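Local coordinates for Sn-glycerol-3-phosphate ABC transporter substrate-binding protein UspB (Mycobacterium tuberculosis, PDB 4MFI), which serves as the substrate-binding subunit of an ABC transporter, with specificity for glycerophosphocholine, which it probably captures for uptake into the mycobacterial cell, at residues E55-F60 / L67-I72; P170-G173 / S178-D181. All coordinates share one frame; numbering follows the deposited sequence.

Contact 1. Residues E55-F60 / L67-I72; sequences ELIGRF and LSVKLI
Ile57 and Val69 meet where the backbones of residues 55-60 and 67-72 come nearest, and their side chains cross obliquely. Ile57 spreads its two branches over the strand. CG2, anti to the backbone N, lies 3.8 Å from Val69 CB, whereas CG1 turns the other way (chi1 -74°) and carries CD1 on to Leu71 CB at 3.7 Å. CD1 also brushes Val69 CG1, so the isoleucine packs against two strand residues that point to the same side. One turn further along the helix, Phe60 approaches Val69 at about a right angle, its CD2 lying 3.6 Å from Val69 CG2. The two methyls of Val69 thus serve different partners, CG1 the isoleucine and CG2 the ring. At the far end of the ring, Phe60 CZ comes 3.8 Å from Leu67 CD1, in the loop just before the strand.

Away from the strand, where helix 333-343 packs, the chemistry is polar: Arg59 NE forms a salt bridge with Glu55 OE2 at 2.8 Å, on the anti lone pair and in the guanidinium plane, while its NH1 bonds to Asn335 of that helix. Phe326 of helix 317-330 extends the apolar layer, meeting the Phe60 ring edge-to-face. Helix 50-63 runs nearly antiparallel to the strand, at 169° between the local axes, as expected of the returning helix in a beta-alpha-beta crossover; here it links parallel strands 39-43 and 69-73 of the alpha/beta solute-binding fold.

Contact 2. Residues P170-G173 / S178-D181; sequences PDRG and SEFD
Arg172 reaches Glu179 with its tip, although its CB does not point at the helix. From CB, CG is set between the backbone N and the carbonyl carbon (chi1 56°), and the chain then runs extended through CD to NE. Rotation about CD-NE (chi4 86°) then turns the guanidinium out of the line of the chain, so that its NH1/NH2 end faces the carboxylate. CZ lies about 3.7 Å from both carboxylate oxygens, and the two terminal nitrogens do the gripping. NH1 bonds to Glu179 OE1 at 2.9 Å, on the syn side but tilted out of the carboxylate plane; NH2 bonds to OE2, also at 2.9 Å, through the syn lone pair. Both bonds are almost straight, and the two flat groups are nearly coplanar, 22° apart, in an end-on bidentate salt bridge.

NH1 has a further acceptor, Gly173 O at 3.0 Å, which ties the guanidinium back to its own loop and helps to fix its rotation. Pro170 CG lies over one face of the guanidinium, 3.4 Å above its plane and offset toward the rim. From the helix side, Glu179 comes to meet the arginine on an extended chain, and its OE1 also accepts a hydrogen bond from Gln175 N. The pair lies at the protein surface, where the loop following helix 161-166 is clasped to the first turn of helix 177-191, with Trp183 of that helix touching both Arg172 and Pro170.

Overall arrangement
The two contacts show how the same chain fastens neighbouring pieces according to their place in the fold. Contact 1 is partly buried and joins regular elements, a helix and a strand of one beta-alpha-beta unit, through apolar side chains alone. Contact 2 is a surface contact between a loop and a helix, and it is made by a salt bridge with its paired hydrogen bonds. The areas differ accordingly: 285 Å² is buried in contact 1 but 84 Å² in contact 2. They share no element and follow one another along the chain, with centres 46 Å apart on opposite sides of the chain's centre; each joins pieces only a few residues apart in sequence.

Contact 1. Residues E55-F60 / L67-I72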
loop_
_atom_site.group_PDB
_atom_site.type_symbol
_atom_site.label_atom_id
_atom_site.label_comp_id
_atom_site.label_asym_id
_atom_site.label_seq_id
_atom_site.Cartn_x
_atom_site.Cartn_y
_atom_site.Cartn_z
ATOM N N GLU A 55 -10.167 3.141 21.107
ATOM C CA GLU A 55 -9.189 2.877 22.155
ATOM C C GLU A 55 -8.028 3.865 22.070
ATOM O O GLU A 55 -7.582 4.398 23.088
ATOM C CB GLU A 55 -8.686 1.427 22.082
ATOM C CG GLU A 55 -7.456 1.132 22.949
ATOM C CD GLU A 55 -7.706 1.263 24.444
ATOM O OE1 GLU A 55 -8.877 1.167 24.877
ATOM O OE2 GLU A 55 -6.716 1.456 25.191
ATOM N N LEU A 56 -7.544 4.124 20.859
ATOM C CA LEU A 56 -6.447 5.071 20.682
ATOM C C LEU A 56 -6.868 6.486 21.089
ATOM O O LEU A 56 -6.087 7.228 21.692
ATOM C CB LEU A 56 -5.941 5.045 19.241
ATOM C CG LEU A 56 -5.250 3.741 18.837
ATOM C CD1 LEU A 56 -4.842 3.766 17.370
ATOM C CD2 LEU A 56 -4.046 3.475 19.738
ATOM N N ILE A 57 -8.109 6.851 20.777
ATOM C CA ILE A 57 -8.649 8.149 21.180
ATOM C C ILE A 57 -8.711 8.262 22.705
ATOM O O ILE A 57 -8.386 9.307 23.275
ATOM C CB ILE A 57 -10.041 8.394 20.549
ATOM C CG1 ILE A 57 -9.895 8.721 19.058
ATOM C CG2 ILE A 57 -10.778 9.526 21.262
ATOM C CD1 ILE A 57 -11.210 8.717 18.304
ATOM N N GLY A 58 -9.106 7.173 23.362
ATOM C CA GLY A 58 -9.156 7.145 24.814
ATOM C C GLY A 58 -7.777 7.352 25.409
ATOM O O GLY A 58 -7.612 8.108 26.375
ATOM N N ARG A 59 -6.782 6.679 24.835
ATOM C CA ARG A 59 -5.401 6.840 25.287
ATOM C C ARG A 59 -4.935 8.281 25.086
ATOM O O ARG A 59 -4.259 8.849 25.947
ATOM C CB ARG A 59 -4.467 5.878 24.543
ATOM C CG ARG A 59 -4.765 4.401 24.785
ATOM C CD ARG A 59 -3.872 3.506 23.930
ATOM N NE ARG A 59 -4.152 2.093 24.177
ATOM C CZ ARG A 59 -3.365 1.090 23.801
ATOM N NH1 ARG A 59 -2.234 1.334 23.150
ATOM N NH2 ARG A 59 -3.703 -0.159 24.092
ATOM N N PHE A 60 -5.309 8.870 23.953
ATOM C CA PHE A 60 -4.932 10.248 23.658
ATOM C C PHE A 60 -5.521 11.214 24.678
ATOM O O PHE A 60 -4.818 12.080 25.214
ATOM C CB PHE A 60 -5.377 10.632 22.246
ATOM C CG PHE A 60 -5.135 12.070 21.909
ATOM C CD1 PHE A 60 -3.864 12.512 21.581
ATOM C CD2 PHE A 60 -6.182 12.984 21.923
ATOM C CE1 PHE A 60 -3.639 13.840 21.267
ATOM C CE2 PHE A 60 -5.967 14.316 21.605
ATOM C CZ PHE A 60 -4.689 14.746 21.280
ATOM N N LEU A 67 -7.824 18.085 25.590
ATOM C CA LEU A 67 -8.278 17.896 24.217
ATOM C C LEU A 67 -9.246 16.723 24.130
ATOM O O LEU A 67 -9.078 15.717 24.820
ATOM C CB LEU A 67 -7.086 17.653 23.287
ATOM C CG LEU A 67 -6.065 18.787 23.178
ATOM C CD1 LEU A 67 -4.833 18.337 22.407
ATOM C CD2 LEU A 67 -6.694 20.002 22.517
ATOM N N SER A 68 -10.266 16.854 23.291
ATOM C CA SER A 68 -11.139 15.726 23.005
ATOM C C SER A 68 -11.210 15.496 21.500
ATOM O O SER A 68 -11.033 16.425 20.706
ATOM C CB SER A 68 -12.534 15.951 23.579
ATOM O OG SER A 68 -13.140 17.084 22.993
ATOM N N VAL A 69 -11.455 14.250 21.121
ATOM C CA VAL A 69 -11.500 13.862 19.718
ATOM C C VAL A 69 -12.850 13.243 19.390
ATOM O O VAL A 69 -13.377 12.429 20.153
ATOM C CB VAL A 69 -10.389 12.840 19.388
ATOM C CG1 VAL A 69 -10.410 12.491 17.907
ATOM C CG2 VAL A 69 -9.025 13.382 19.789
ATOM N N LYS A 70 -13.411 13.645 18.258
ATOM C CA LYS A 70 -14.639 13.059 17.754
ATOM C C LYS A 70 -14.285 12.170 16.564
ATOM O O LYS A 70 -13.710 12.641 15.576
ATOM C CB LYS A 70 -15.605 14.171 17.339
ATOM C CG LYS A 70 -16.900 13.705 16.708
ATOM C CD LYS A 70 -17.652 12.710 17.571
ATOM C CE LYS A 70 -18.956 12.297 16.892
ATOM N NZ LYS A 70 -19.692 11.244 17.653
ATOM N N LEU A 71 -14.599 10.882 16.677
ATOM C CA LEU A 71 -14.384 9.940 15.586
ATOM C C LEU A 71 -15.585 9.982 14.655
ATOM O O LEU A 71 -16.708 9.669 15.055
ATOM C CB LEU A 71 -14.180 8.523 16.126
ATOM C CG LEU A 71 -13.886 7.432 15.089
ATOM C CD1 LEU A 71 -12.579 7.719 14.368
ATOM C CD2 LEU A 71 -13.840 6.057 15.746
ATOM N N ILE A 72 -15.345 10.396 13.415
ATOM C CA ILE A 72 -16.399 10.539 12.429
ATOM C C ILE A 72 -16.288 9.412 11.413
ATOM O O ILE A 72 -15.218 9.202 10.849
ATOM C CB ILE A 72 -16.253 11.876 11.676
ATOM C CG1 ILE A 72 -16.270 13.054 12.650
ATOM C CG2 ILE A 72 -17.341 12.024 10.624
ATOM C CD1 ILE A 72 -17.569 13.195 13.380
#

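Contact 2. Residues P170-G173 / S178-D181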
loop_
_atom_site.group_PDB
_atom_site.type_symbol
_atom_site.label_atom_id
_atom_site.label_comp_id
_atom_site.label_asym_id
_atom_site.label_seq_id
_atom_site.Cartn_x
_atom_site.Cartn_y
_atom_site.Cartn_z
ATOM N N PRO A 170 12.707 -25.892 -2.628
ATOM C CA PRO A 170 13.120 -25.577 -1.255
ATOM C C PRO A 170 12.010 -24.806 -0.543
ATOM O O PRO A 170 11.191 -24.154 -1.210
ATOM C CB PRO A 170 14.348 -24.688 -1.456
ATOM C CG PRO A 170 14.122 -24.040 -2.798
ATOM C CD PRO A 170 13.438 -25.091 -3.630
ATOM N N ASP A 171 11.969 -24.885 0.785
ATOM C CA ASP A 171 10.897 -24.248 1.549
ATOM C C ASP A 171 11.177 -22.758 1.744
ATOM O O ASP A 171 11.576 -22.310 2.825
ATOM C CB ASP A 171 10.691 -24.948 2.892
ATOM C CG ASP A 171 9.515 -24.385 3.668
ATOM O OD1 ASP A 171 8.647 -23.724 3.053
ATOM O OD2 ASP A 171 9.455 -24.607 4.894
ATOM N N ARG A 172 10.951 -22.002 0.677
ATOM C CA ARG A 172 11.166 -20.559 0.667
ATOM C C ARG A 172 10.480 -19.979 -0.555
ATOM O O ARG A 172 10.173 -20.698 -1.509
ATOM C CB ARG A 172 12.664 -20.235 0.601
ATOM C CG ARG A 172 13.378 -20.872 -0.589
ATOM C CD ARG A 172 14.699 -20.168 -0.840
ATOM N NE ARG A 172 15.512 -20.802 -1.872
ATOM C CZ ARG A 172 15.398 -20.554 -3.176
ATOM N NH1 ARG A 172 14.465 -19.716 -3.616
ATOM N NH2 ARG A 172 16.197 -21.164 -4.042
ATOM N N GLY A 173 10.252 -18.673 -0.543
ATOM C CA GLY A 173 9.832 -18.009 -1.755
ATOM C C GLY A 173 10.982 -17.961 -2.744
ATOM O O GLY A 173 12.137 -18.261 -2.405
ATOM N N SER A 178 12.772 -14.617 -12.105
ATOM C CA SER A 178 13.193 -15.578 -13.115
ATOM C C SER A 178 13.323 -16.993 -12.554
ATOM O O SER A 178 12.981 -17.960 -13.236
ATOM C CB SER A 178 14.469 -15.112 -13.813
ATOM O OG SER A 178 14.180 -13.973 -14.602
ATOM N N GLU A 179 13.779 -17.127 -11.308
ATOM C CA GLU A 179 13.750 -18.443 -10.670
ATOM C C GLU A 179 12.313 -18.938 -10.539
ATOM O O GLU A 179 12.021 -20.104 -10.819
ATOM C CB GLU A 179 14.412 -18.426 -9.292
ATOM C CG GLU A 179 14.502 -19.828 -8.667
ATOM C CD GLU A 179 14.942 -19.834 -7.214
ATOM O OE1 GLU A 179 14.521 -18.945 -6.442
ATOM O OE2 GLU A 179 15.714 -20.747 -6.835
ATOM N N PHE A 180 11.407 -18.056 -10.119
ATOM C CA PHE A 180 10.021 -18.461 -9.989
ATOM C C PHE A 180 9.457 -18.923 -11.325
ATOM O O PHE A 180 8.719 -19.906 -11.394
ATOM C CB PHE A 180 9.132 -17.363 -9.417
ATOM C CG PHE A 180 7.730 -17.834 -9.216
ATOM C CD1 PHE A 180 7.476 -18.841 -8.297
ATOM C CD2 PHE A 180 6.681 -17.347 -9.987
ATOM C CE1 PHE A 180 6.198 -19.354 -8.122
ATOM C CE2 PHE A 180 5.386 -17.845 -9.808
ATOM C CZ PHE A 180 5.152 -18.856 -8.875
ATOM N N ASP A 181 9.805 -18.209 -12.385
ATOM C CA ASP A 181 9.330 -18.559 -13.716
ATOM C C ASP A 181 9.825 -19.947 -14.139
ATOM O O ASP A 181 9.125 -20.686 -14.845
ATOM C CB ASP A 181 9.760 -17.480 -14.706
ATOM C CG ASP A 181 9.290 -17.764 -16.107
ATOM O OD1 ASP A 181 8.082 -17.584 -16.366
ATOM O OD2 ASP A 181 10.128 -18.169 -16.945
#